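Local coordinates for lactococcal prophage ps3 protein 05 (Staphylococcus epidermidis ATCC 12228, PDB 3G8W) that is a probable acetyltransferase of the GNAT family, expected to transfer an acetyl group from acetyl-CoA to an acceptor that is not established, at residues Tyr29-Tyr34 with Ala121-Asn126; Leu66-Thr71 with Glu96-Glu101. All blocks are in the same frame, centred on the assembly; numbering follows the deposited sequence.

Contact 1. Residues Tyr29-Tyr34 with Ala121-Asn126; sequences YEWDRY and AIASNN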
ATOM      1  N   TYR B  29     -11.918 -12.907  15.761  1.00 86.60           N
ATOM      2  CA  TYR B  29     -11.028 -12.024  16.500  1.00 86.49           C
ATOM      3  C   TYR B  29     -11.621 -10.621  16.567  1.00 86.03           C
ATOM      4  O   TYR B  29     -12.478 -10.265  15.760  1.00 85.88           O
ATOM      5  CB  TYR B  29      -9.652 -11.978  15.823  1.00 86.84           C
ATOM      6  CG  TYR B  29      -8.903 -13.305  15.797  1.00 87.02           C
ATOM      7  CD1 TYR B  29      -8.052 -13.670  16.845  1.00 86.85           C
ATOM      8  CD2 TYR B  29      -9.029 -14.184  14.714  1.00 87.02           C
ATOM      9  CE1 TYR B  29      -7.349 -14.882  16.819  1.00 86.89           C
ATOM     10  CE2 TYR B  29      -8.334 -15.402  14.685  1.00 86.92           C
ATOM     11  CZ  TYR B  29      -7.499 -15.741  15.741  1.00 86.87           C
ATOM     12  OH  TYR B  29      -6.812 -16.934  15.718  1.00 87.17           O
ATOM     13  N   GLU B  30     -11.149  -9.833  17.532  1.00 85.71           N
ATOM     14  CA  GLU B  30     -11.641  -8.468  17.768  1.00 85.42           C
ATOM     15  C   GLU B  30     -11.400  -7.512  16.592  1.00 84.84           C
ATOM     16  O   GLU B  30     -12.153  -6.554  16.413  1.00 85.11           O
ATOM     17  CB  GLU B  30     -11.061  -7.891  19.070  1.00 85.73           C
ATOM     18  CG  GLU B  30      -9.541  -8.014  19.203  1.00 86.05           C
ATOM     19  CD  GLU B  30      -9.020  -7.471  20.521  1.00 86.17           C
ATOM     20  OE1 GLU B  30      -9.014  -6.234  20.700  1.00 86.14           O
ATOM     21  OE2 GLU B  30      -8.601  -8.286  21.374  1.00 86.21           O
ATOM     22  N   TRP B  31     -10.348  -7.771  15.812  1.00 84.00           N
ATOM     23  CA  TRP B  31     -10.127  -7.101  14.530  1.00 83.07           C
ATOM     24  C   TRP B  31     -11.414  -7.204  13.724  1.00 82.36           C
ATOM     25  O   TRP B  31     -12.024  -6.186  13.387  1.00 82.94           O
ATOM     26  CB  TRP B  31      -8.989  -7.779  13.755  1.00 83.46           C
ATOM     27  CG  TRP B  31      -8.618  -7.132  12.421  1.00 84.22           C
ATOM     28  CD1 TRP B  31      -9.242  -6.072  11.793  1.00 84.24           C
ATOM     29  CD2 TRP B  31      -7.546  -7.531  11.550  1.00 84.60           C
ATOM     30  NE1 TRP B  31      -8.613  -5.787  10.600  1.00 84.31           N
ATOM     31  CE2 TRP B  31      -7.572  -6.668  10.424  1.00 84.66           C
ATOM     32  CE3 TRP B  31      -6.557  -8.531  11.613  1.00 84.65           C
ATOM     33  CZ2 TRP B  31      -6.645  -6.776   9.376  1.00 84.66           C
ATOM     34  CZ3 TRP B  31      -5.640  -8.641  10.566  1.00 84.54           C
ATOM     35  CH2 TRP B  31      -5.690  -7.767   9.467  1.00 84.66           C
ATOM     36  N   ASP B  32     -11.828  -8.447  13.463  1.00 80.88           N
ATOM     37  CA  ASP B  32     -12.985  -8.781  12.624  1.00 79.09           C
ATOM     38  C   ASP B  32     -14.272  -8.104  13.118  1.00 77.62           C
ATOM     39  O   ASP B  32     -15.134  -7.728  12.323  1.00 76.89           O
ATOM     40  CB  ASP B  32     -13.145 -10.314  12.537  1.00 79.18           C
ATOM     41  CG  ASP B  32     -11.815 -11.043  12.228  1.00 79.26           C
ATOM     42  OD1 ASP B  32     -10.955 -10.448  11.542  1.00 79.54           O
ATOM     43  OD2 ASP B  32     -11.623 -12.212  12.662  1.00 78.93           O
ATOM     44  N   ARG B  33     -14.369  -7.935  14.433  1.00 76.52           N
ATOM     45  CA  ARG B  33     -15.489  -7.242  15.070  1.00 75.77           C
ATOM     46  C   ARG B  33     -15.446  -5.726  14.877  1.00 75.22           C
ATOM     47  O   ARG B  33     -16.482  -5.098  14.665  1.00 74.90           O
ATOM     48  CB  ARG B  33     -15.556  -7.595  16.560  1.00 75.56           C
ATOM     49  CG  ARG B  33     -16.437  -8.793  16.840  1.00 75.59           C
ATOM     50  CD  ARG B  33     -16.065  -9.548  18.102  1.00 75.72           C
ATOM     51  NE  ARG B  33     -16.546  -8.893  19.317  1.00 75.69           N
ATOM     52  CZ  ARG B  33     -15.767  -8.240  20.177  1.00 75.74           C
ATOM     53  NH1 ARG B  33     -16.295  -7.678  21.258  1.00 75.59           N
ATOM     54  NH2 ARG B  33     -14.457  -8.153  19.961  1.00 75.72           N
ATOM     55  N   TYR B  34     -14.244  -5.151  14.951  1.00 74.80           N
ATOM     56  CA  TYR B  34     -14.031  -3.704  14.789  1.00 74.07           C
ATOM     57  C   TYR B  34     -14.185  -3.235  13.331  1.00 73.21           C
ATOM     58  O   TYR B  34     -14.746  -2.161  13.070  1.00 72.68           O
ATOM     59  CB  TYR B  34     -12.660  -3.299  15.359  1.00 74.17           C
ATOM     60  CG  TYR B  34     -12.312  -1.818  15.239  1.00 74.18           C
ATOM     61  CD1 TYR B  34     -13.056  -0.843  15.912  1.00 73.82           C
ATOM     62  CD2 TYR B  34     -11.223  -1.398  14.463  1.00 73.87           C
ATOM     63  CE1 TYR B  34     -12.734   0.509  15.804  1.00 73.68           C
ATOM     64  CE2 TYR B  34     -10.889  -0.048  14.357  1.00 73.71           C
ATOM     65  CZ  TYR B  34     -11.650   0.899  15.029  1.00 73.67           C
ATOM     66  OH  TYR B  34     -11.326   2.235  14.926  1.00 73.64           O
ATOM     67  N   ALA B 121      -0.965  -9.639   4.591  1.00 46.40           N
ATOM     68  CA  ALA B 121      -0.548  -9.300   5.939  1.00 46.50           C
ATOM     69  C   ALA B 121      -1.488 -10.020   6.879  1.00 48.18           C
ATOM     70  O   ALA B 121      -2.714  -9.864   6.788  1.00 49.74           O
ATOM     71  CB  ALA B 121      -0.616  -7.803   6.157  1.00 44.90           C
ATOM     72  N   ILE B 122      -0.919 -10.838   7.765  1.00 49.35           N
ATOM     73  CA  ILE B 122      -1.712 -11.605   8.743  1.00 48.88           C
ATOM     74  C   ILE B 122      -1.305 -11.210  10.144  1.00 48.92           C
ATOM     75  O   ILE B 122      -0.110 -11.077  10.419  1.00 48.75           O
ATOM     76  CB  ILE B 122      -1.527 -13.117   8.571  1.00 48.23           C
ATOM     77  CG1 ILE B 122      -1.946 -13.524   7.155  1.00 48.53           C
ATOM     78  CG2 ILE B 122      -2.378 -13.838   9.570  1.00 48.00           C
ATOM     79  CD1 ILE B 122      -1.427 -14.863   6.652  1.00 47.96           C
ATOM     80  N   ALA B 123      -2.304 -11.010  11.010  1.00 49.28           N
ATOM     81  CA  ALA B 123      -2.084 -10.645  12.415  1.00 48.97           C
ATOM     82  C   ALA B 123      -1.252 -11.695  13.126  1.00 49.12           C
ATOM     83  O   ALA B 123      -1.607 -12.866  13.144  1.00 50.07           O
ATOM     84  CB  ALA B 123      -3.405 -10.463  13.125  1.00 48.56           C
ATOM     85  N   SER B 124      -0.151 -11.277  13.727  1.00 49.72           N
ATOM     86  CA  SER B 124       0.805 -12.214  14.312  1.00 50.27           C
ATOM     87  C   SER B 124       0.229 -13.366  15.142  1.00 49.94           C
ATOM     88  O   SER B 124       0.873 -14.398  15.288  1.00 50.47           O
ATOM     89  CB  SER B 124       1.880 -11.463  15.088  1.00 50.99           C
ATOM     90  OG  SER B 124       2.818 -10.922  14.157  1.00 52.17           O
ATOM     91  N   ASN B 125      -0.986 -13.221  15.653  1.00 48.92           N
ATOM     92  CA  ASN B 125      -1.534 -14.281  16.462  1.00 48.28           C
ATOM     93  C   ASN B 125      -2.782 -14.948  15.868  1.00 47.26           C
ATOM     94  O   ASN B 125      -3.604 -15.558  16.579  1.00 47.60           O
ATOM     95  CB  ASN B 125      -1.738 -13.799  17.907  1.00 50.16           C
ATOM     96  CG  ASN B 125      -2.770 -12.680  18.024  1.00 51.56           C
ATOM     97  OD1 ASN B 125      -3.547 -12.412  17.091  1.00 52.02           O
ATOM     98  ND2 ASN B 125      -2.777 -12.013  19.185  1.00 51.92           N
ATOM     99  N   ASN B 126      -2.914 -14.827  14.553  1.00 45.00           N
ATOM    100  CA  ASN B 126      -3.859 -15.643  13.830  1.00 43.24           C
ATOM    101  C   ASN B 126      -3.163 -16.858  13.246  1.00 42.89           C
ATOM    102  O   ASN B 126      -3.023 -16.977  12.027  1.00 42.70           O
ATOM    103  CB  ASN B 126      -4.553 -14.853  12.734  1.00 42.27           C
ATOM    104  CG  ASN B 126      -5.728 -15.605  12.130  1.00 42.58           C
ATOM    105  OD1 ASN B 126      -5.938 -16.817  12.378  1.00 42.08           O
ATOM    106  ND2 ASN B 126      -6.508 -14.894  11.323  1.00 41.77           N
TER
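Tyr29 and Trp31 each extend an aromatic side chain from the start of helix 30-37 to the end of strand 117-123 and the turn that follows it. The outer part of the Tyr29 ring crosses the side-chain amide of Asn126 aslant, the two planes lying 47° apart, with CE2 of Tyr29 3.7 Å from CG of Asn126. The Tyr29 OH lies 3.5 Å from OD1 of Asn126 and 3.6 Å from the backbone O of Asn125. Asn126 stands at the N-cap of helix 127-136, where OD1 caps Ala129 N and also bonds Ser128 OG. Trp31 approaches through its six-membered ring, whose CZ3 stands 3.9 Å from CB of Ala123; having CG anti to the backbone N (chi1 -177°) carries the indole out to the strand. Ala123 also starts a type I turn closed by Asn126 N to Ala123 O, 2.7 Å; the turn holds Ala123 near Trp31 and Asn126 near Tyr29. Tyr29 occupies the N-cap position of helix 30-37, and its backbone N gives a 3.2 Å bond to OD2 of Asp32, met from above the carboxylate plane. With 225 Å² buried, this is a modest surface contact. Around it, Tyr29 also touches Ile127 of helix 127-136 and Trp31 touches Glu157 of strand 153-163, so helix 30-37 borders both elements.

Contact 2. Residues Leu66-Thr71 with Glu96-Glu101; sequences LVATCT and EIVNRE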
ATOM      1  N   LEU B  66     -23.615 -16.993  -0.513  1.00 47.17           N
ATOM      2  CA  LEU B  66     -22.206 -16.657  -0.547  1.00 46.72           C
ATOM      3  C   LEU B  66     -21.539 -17.353   0.647  1.00 46.68           C
ATOM      4  O   LEU B  66     -22.018 -17.259   1.776  1.00 46.67           O
ATOM      5  CB  LEU B  66     -22.017 -15.138  -0.506  1.00 45.99           C
ATOM      6  CG  LEU B  66     -20.588 -14.613  -0.653  1.00 45.98           C
ATOM      7  CD1 LEU B  66     -19.933 -15.012  -1.981  1.00 45.39           C
ATOM      8  CD2 LEU B  66     -20.568 -13.105  -0.447  1.00 46.05           C
ATOM      9  N   VAL B  67     -20.447 -18.067   0.395  1.00 46.47           N
ATOM     10  CA  VAL B  67     -19.904 -18.997   1.393  1.00 46.30           C
ATOM     11  C   VAL B  67     -18.500 -18.601   1.808  1.00 46.53           C
ATOM     12  O   VAL B  67     -18.102 -18.759   2.960  1.00 46.50           O
ATOM     13  CB  VAL B  67     -19.936 -20.444   0.868  1.00 45.91           C
ATOM     14  CG1 VAL B  67     -19.168 -21.355   1.766  1.00 46.73           C
ATOM     15  CG2 VAL B  67     -21.363 -20.925   0.781  1.00 45.99           C
ATOM     16  N   ALA B  68     -17.747 -18.076   0.858  1.00 46.98           N
ATOM     17  CA  ALA B  68     -16.461 -17.505   1.170  1.00 46.82           C
ATOM     18  C   ALA B  68     -16.269 -16.217   0.375  1.00 46.18           C
ATOM     19  O   ALA B  68     -17.059 -15.913  -0.521  1.00 44.51           O
ATOM     20  CB  ALA B  68     -15.356 -18.519   0.887  1.00 47.46           C
ATOM     21  N   THR B  69     -15.221 -15.467   0.726  1.00 46.63           N
ATOM     22  CA  THR B  69     -14.932 -14.164   0.103  1.00 46.49           C
ATOM     23  C   THR B  69     -13.473 -13.789   0.271  1.00 47.11           C
ATOM     24  O   THR B  69     -12.838 -14.159   1.264  1.00 48.30           O
ATOM     25  CB  THR B  69     -15.803 -13.040   0.704  1.00 45.79           C
ATOM     26  OG1 THR B  69     -16.532 -12.391  -0.345  1.00 46.06           O
ATOM     27  CG2 THR B  69     -14.966 -12.015   1.483  1.00 44.75           C
ATOM     28  N   CYS B  70     -12.935 -13.050  -0.692  1.00 47.43           N
ATOM     29  CA  CYS B  70     -11.588 -12.531  -0.554  1.00 47.67           C
ATOM     30  C   CYS B  70     -11.328 -11.401  -1.529  1.00 47.34           C
ATOM     31  O   CYS B  70     -11.757 -11.479  -2.672  1.00 48.65           O
ATOM     32  CB  CYS B  70     -10.595 -13.647  -0.790  1.00 48.45           C
ATOM     33  SG  CYS B  70      -8.969 -13.180  -0.289  1.00 51.99           S
ATOM     34  N   THR B  71     -10.634 -10.353  -1.090  1.00 46.65           N
ATOM     35  CA  THR B  71     -10.307  -9.235  -1.987  1.00 46.55           C
ATOM     36  C   THR B  71      -8.937  -9.344  -2.640  1.00 46.60           C
ATOM     37  O   THR B  71      -7.953  -9.649  -1.990  1.00 45.78           O
ATOM     38  CB  THR B  71     -10.380  -7.872  -1.278  1.00 46.12           C
ATOM     39  OG1 THR B  71     -11.740  -7.559  -1.005  1.00 46.11           O
ATOM     40  CG2 THR B  71      -9.830  -6.778  -2.159  1.00 45.64           C
ATOM     41  N   GLU B  96     -12.682 -24.716   5.339  1.00 53.81           N
ATOM     42  CA  GLU B  96     -11.406 -24.591   4.671  1.00 52.74           C
ATOM     43  C   GLU B  96     -11.331 -25.259   3.306  1.00 51.44           C
ATOM     44  O   GLU B  96     -10.543 -24.830   2.466  1.00 51.16           O
ATOM     45  CB  GLU B  96     -10.321 -25.170   5.539  1.00 53.99           C
ATOM     46  CG  GLU B  96      -9.371 -24.155   6.083  1.00 56.62           C
ATOM     47  CD  GLU B  96      -8.172 -24.821   6.733  1.00 58.07           C
ATOM     48  OE1 GLU B  96      -7.412 -24.126   7.467  1.00 58.22           O
ATOM     49  OE2 GLU B  96      -8.004 -26.056   6.499  1.00 58.77           O
ATOM     50  N   ILE B  97     -12.098 -26.325   3.087  1.00 49.45           N
ATOM     51  CA  ILE B  97     -12.084 -26.984   1.785  1.00 48.26           C
ATOM     52  C   ILE B  97     -12.485 -25.949   0.749  1.00 49.31           C
ATOM     53  O   ILE B  97     -11.893 -25.864  -0.337  1.00 50.01           O
ATOM     54  CB  ILE B  97     -13.034 -28.190   1.730  1.00 46.72           C
ATOM     55  CG1 ILE B  97     -12.357 -29.436   2.289  1.00 46.11           C
ATOM     56  CG2 ILE B  97     -13.441 -28.502   0.319  1.00 46.21           C
ATOM     57  CD1 ILE B  97     -12.553 -29.633   3.754  1.00 45.81           C
ATOM     58  N   VAL B  98     -13.473 -25.141   1.129  1.00 49.14           N
ATOM     59  CA  VAL B  98     -14.055 -24.119   0.276  1.00 48.55           C
ATOM     60  C   VAL B  98     -13.118 -22.929   0.093  1.00 47.83           C
ATOM     61  O   VAL B  98     -12.943 -22.459  -1.024  1.00 48.44           O
ATOM     62  CB  VAL B  98     -15.415 -23.647   0.852  1.00 48.88           C
ATOM     63  CG1 VAL B  98     -15.983 -22.504   0.050  1.00 48.58           C
ATOM     64  CG2 VAL B  98     -16.397 -24.808   0.884  1.00 49.29           C
ATOM     65  N   ASN B  99     -12.531 -22.432   1.180  1.00 46.64           N
ATOM     66  CA  ASN B  99     -11.622 -21.291   1.097  1.00 45.86           C
ATOM     67  C   ASN B  99     -10.408 -21.635   0.226  1.00 44.76           C
ATOM     68  O   ASN B  99     -10.016 -20.860  -0.636  1.00 43.60           O
ATOM     69  CB  ASN B  99     -11.178 -20.840   2.495  1.00 47.33           C
ATOM     70  CG  ASN B  99     -10.693 -19.390   2.525  1.00 49.60           C
ATOM     71  OD1 ASN B  99     -11.377 -18.471   2.078  1.00 50.64           O
ATOM     72  ND2 ASN B  99      -9.515 -19.178   3.076  1.00 50.74           N
ATOM     73  N   ARG B 100      -9.826 -22.815   0.449  1.00 44.04           N
ATOM     74  CA  ARG B 100      -8.703 -23.302  -0.347  1.00 41.78           C
ATOM     75  C   ARG B 100      -9.070 -23.258  -1.817  1.00 42.77           C
ATOM     76  O   ARG B 100      -8.262 -22.867  -2.643  1.00 44.15           O
ATOM     77  CB  ARG B 100      -8.293 -24.700   0.076  1.00 38.25           C
ATOM     78  CG  ARG B 100      -7.181 -25.275  -0.718  1.00 36.36           C
ATOM     79  CD  ARG B 100      -6.716 -26.618  -0.168  1.00 36.72           C
ATOM     80  NE  ARG B 100      -6.470 -26.613   1.280  1.00 37.68           N
ATOM     81  CZ  ARG B 100      -5.344 -26.203   1.872  1.00 37.66           C
ATOM     82  NH1 ARG B 100      -4.326 -25.755   1.162  1.00 38.33           N
ATOM     83  NH2 ARG B 100      -5.234 -26.238   3.187  1.00 37.38           N
ATOM     84  N   GLU B 101     -10.296 -23.621  -2.150  1.00 43.56           N
ATOM     85  CA  GLU B 101     -10.714 -23.572  -3.539  1.00 44.61           C
ATOM     86  C   GLU B 101     -10.809 -22.119  -4.025  1.00 44.46           C
ATOM     87  O   GLU B 101     -10.439 -21.800  -5.160  1.00 44.66           O
ATOM     88  CB  GLU B 101     -12.034 -24.303  -3.705  1.00 46.22           C
ATOM     89  CG  GLU B 101     -12.249 -24.904  -5.060  1.00 48.88           C
ATOM     90  CD  GLU B 101     -13.587 -25.630  -5.138  1.00 51.67           C
ATOM     91  OE1 GLU B 101     -14.426 -25.255  -6.006  1.00 52.79           O
ATOM     92  OE2 GLU B 101     -13.806 -26.570  -4.315  1.00 52.48           O
TER
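Helix-on-sheet packing of the GNAT fold is represented here by Val67 and Ala68 of strand 65-74 against the first turn of helix 96-112. The segment axes come within 8.4 Å of each other and their N-to-C directions differ by 43°. Val98 carries most of the contact on the helix side: its CG1, anti to the backbone N (chi1 175°), lies 3.8 Å from CG1 of Val67 and 4.1 Å from CB of Ala68. The two valine side chains meet at about a right angle, branch to branch. At the next residue, OD1 of Asn99 lies 4.2 Å from the methyl CB of Ala68, a loose van der Waals approach; both ends of this amide are hydrogen-bonded outside the two segments, ND2 to OD1 of Asn89. Consecutive residues can both turn to the helix because Val67 and Ala68 form a classic beta bulge opposite Ala60, consistent with the helical psi of Val67 (-35°). Asn89 also donates through ND2 to the backbone O of Thr69, linking the helix amide to the strand through one side chain. On the face covered by helix 96-112, Val91 of strand 83-91 touches Ala68 and Asn99, and Phe132 of helix 127-136 touches Asn99, while Thr69 turns to the other face, against helix 15-24.

In the fold
From the N terminus, strand 6-9 and helix 15-24 lead to Tyr29-Tyr34 at the start of helix 30-37; the chain then runs through helix 41-48 and strand 55-62 to Leu66-Thr71. Strand 83-91 follows, and on the return to Glu96-Glu101 contact 2 closes a short loop with 24 residues between its segments. Helix 96-112 and strand 117-123 then lead to Ala121-Asn126, closing contact 1 over 86 intervening residues. The shorter loop lies wholly within the one that contact 1 closes. The contacts, 18 Å apart between centres, do not touch, yet both reach the same mixed sheet: contact 2 packs a helix on strand 65-74, whereas contact 1 joins helix 30-37 to the end of strand 117-123.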